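PDB 6FWY: B-type Cna protein from Enterococcus faecium, which is of unknown function but carries a thioester domain and, as a cell-surface protein, probably helps the bacterium attach to host molecules. Local coordinates for residues A[139-142]-A[143-147]. Numbering follows the deposited sequence.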
loop_
_atom_site.group_PDB
_atom_site.type_symbol
_atom_site.label_atom_id
_atom_site.label_comp_id
_atom_site.label_asym_id
_atom_site.label_seq_id
_atom_site.Cartn_x
_atom_site.Cartn_y
_atom_site.Cartn_z
ATOM N N LYS A 139 5.678 25.292 -3.854
ATOM C CA LYS A 139 6.902 24.494 -3.783
ATOM C C LYS A 139 6.609 23.069 -3.263
ATOM O O LYS A 139 7.020 22.087 -3.882
ATOM C CB LYS A 139 7.925 25.211 -2.889
ATOM C CG LYS A 139 9.342 24.657 -2.965
ATOM C CD LYS A 139 10.216 25.179 -1.834
ATOM C CE LYS A 139 11.544 24.456 -1.768
ATOM N NZ LYS A 139 12.679 25.361 -2.083
ATOM N N ALA A 140 5.875 22.973 -2.158
ATOM C CA ALA A 140 5.437 21.671 -1.620
ATOM C C ALA A 140 4.589 20.868 -2.601
ATOM O O ALA A 140 4.850 19.679 -2.803
ATOM C CB ALA A 140 4.683 21.848 -0.303
ATOM N N PHE A 141 3.591 21.525 -3.203
ATOM C CA PHE A 141 2.751 20.921 -4.260
ATOM C C PHE A 141 3.583 20.298 -5.381
ATOM O O PHE A 141 3.395 19.131 -5.726
ATOM C CB PHE A 141 1.788 21.962 -4.880
ATOM C CG PHE A 141 1.092 21.469 -6.123
ATOM C CD1 PHE A 141 -0.057 20.713 -6.024
ATOM C CD2 PHE A 141 1.615 21.721 -7.378
ATOM C CE1 PHE A 141 -0.683 20.211 -7.154
ATOM C CE2 PHE A 141 1.005 21.209 -8.522
ATOM C CZ PHE A 141 -0.153 20.467 -8.421
ATOM N N GLU A 142 4.489 21.088 -5.952
ATOM C CA GLU A 142 5.318 20.639 -7.071
ATOM C C GLU A 142 6.212 19.453 -6.725
ATOM O O GLU A 142 6.415 18.558 -7.544
ATOM C CB GLU A 142 6.160 21.797 -7.610
ATOM C CG GLU A 142 5.306 22.821 -8.320
ATOM C CD GLU A 142 6.042 24.102 -8.678
ATOM O OE1 GLU A 142 7.264 24.250 -8.409
ATOM O OE2 GLU A 142 5.382 24.991 -9.254
ATOM N N LYS A 143 6.760 19.461 -5.517
ATOM C CA LYS A 143 7.528 18.315 -5.041
ATOM C C LYS A 143 6.631 17.075 -4.994
ATOM O O LYS A 143 6.954 16.060 -5.581
ATOM C CB LYS A 143 8.126 18.590 -3.661
ATOM C CG LYS A 143 9.106 17.511 -3.206
ATOM C CD LYS A 143 9.893 17.925 -1.976
ATOM C CE LYS A 143 10.231 16.734 -1.058
ATOM N NZ LYS A 143 11.489 16.054 -1.439
ATOM N N ILE A 144 5.502 17.175 -4.308
ATOM C CA ILE A 144 4.620 16.016 -4.093
ATOM C C ILE A 144 4.048 15.528 -5.430
ATOM O O ILE A 144 4.043 14.326 -5.707
ATOM C CB ILE A 144 3.489 16.323 -3.077
ATOM C CG1 ILE A 144 4.074 16.699 -1.700
ATOM C CG2 ILE A 144 2.554 15.129 -2.899
ATOM C CD1 ILE A 144 3.085 17.483 -0.829
ATOM N N TYR A 145 3.580 16.461 -6.257
ATOM C CA TYR A 145 2.972 16.128 -7.546
ATOM C C TYR A 145 3.978 15.431 -8.471
ATOM O O TYR A 145 3.682 14.385 -9.042
ATOM C CB TYR A 145 2.417 17.392 -8.193
ATOM C CG TYR A 145 1.645 17.183 -9.459
ATOM C CD1 TYR A 145 0.499 16.424 -9.464
ATOM C CD2 TYR A 145 2.048 17.772 -10.653
ATOM C CE1 TYR A 145 -0.240 16.230 -10.628
ATOM C CE2 TYR A 145 1.309 17.610 -11.822
ATOM C CZ TYR A 145 0.170 16.818 -11.795
ATOM O OH TYR A 145 -0.584 16.615 -12.923
ATOM N N ASP A 146 5.175 16.000 -8.590
ATOM C CA ASP A 146 6.235 15.393 -9.386
ATOM C C ASP A 146 6.494 13.938 -8.965
ATOM O O ASP A 146 6.593 13.054 -9.809
ATOM C CB ASP A 146 7.517 16.219 -9.282
ATOM C CG ASP A 146 8.623 15.730 -10.231
ATOM O OD1 ASP A 146 8.307 15.254 -11.351
ATOM O OD2 ASP A 146 9.823 15.763 -9.859
ATOM N N TYR A 147 6.569 13.701 -7.656
ATOM C CA TYR A 147 6.767 12.359 -7.134
ATOM C C TYR A 147 5.564 11.443 -7.448
ATOM O O TYR A 147 5.739 10.317 -7.900
ATOM C CB TYR A 147 7.067 12.401 -5.633
ATOM C CG TYR A 147 7.263 11.030 -5.031
ATOM C CD1 TYR A 147 8.351 10.237 -5.403
ATOM C CD2 TYR A 147 6.350 10.513 -4.112
ATOM C CE1 TYR A 147 8.534 8.978 -4.870
ATOM C CE2 TYR A 147 6.528 9.248 -3.581
ATOM C CZ TYR A 147 7.618 8.488 -3.954
ATOM O OH TYR A 147 7.779 7.236 -3.423
#
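Phe141 and Tyr145, one helical turn apart, send their rings out alongside each other. Tyr145 shows how the pair is built when followed outward from its backbone. Its CB lies 3.2 Å from Phe141 O, the carbonyl that accepts the Tyr145 N-H at 2.7 Å, and the same CB rests over one face of the Phe141 ring, a CH-pi contact 4.2 Å from the centroid. With CG anti to the backbone N in both residues (chi1 -174° in Tyr145) and one turn between them, the rings leave the helix in a common direction. Next outward, Tyr145 CG meets Phe141 CZ at 3.9 Å, and CD2 touches CZ and CE2. The planes are inclined by 16°, but one ring is displaced so far along the other that little of either faces its partner. Phenylalanine suits the buried place, being wholly apolar; tyrosine suits the partly exposed one, where its ring can pack while OH continues past the pair.

On another side of the helix, chi1 of -61° sets Ile144 CG1 beside its own backbone N, 3.3 Å from Ala140 O, and CD1 continues past the same oxygen. Ala140, small enough for a close approach of the helices, touches Ala105 of helix 99-113, and the branched apolar Ile144 touches Thr106. Phe141 reaches Leu108 and Val109 of that helix, and both aromatics touch Val119 in the following loop, packing helix 131-150 against its neighbour within the thioester domain.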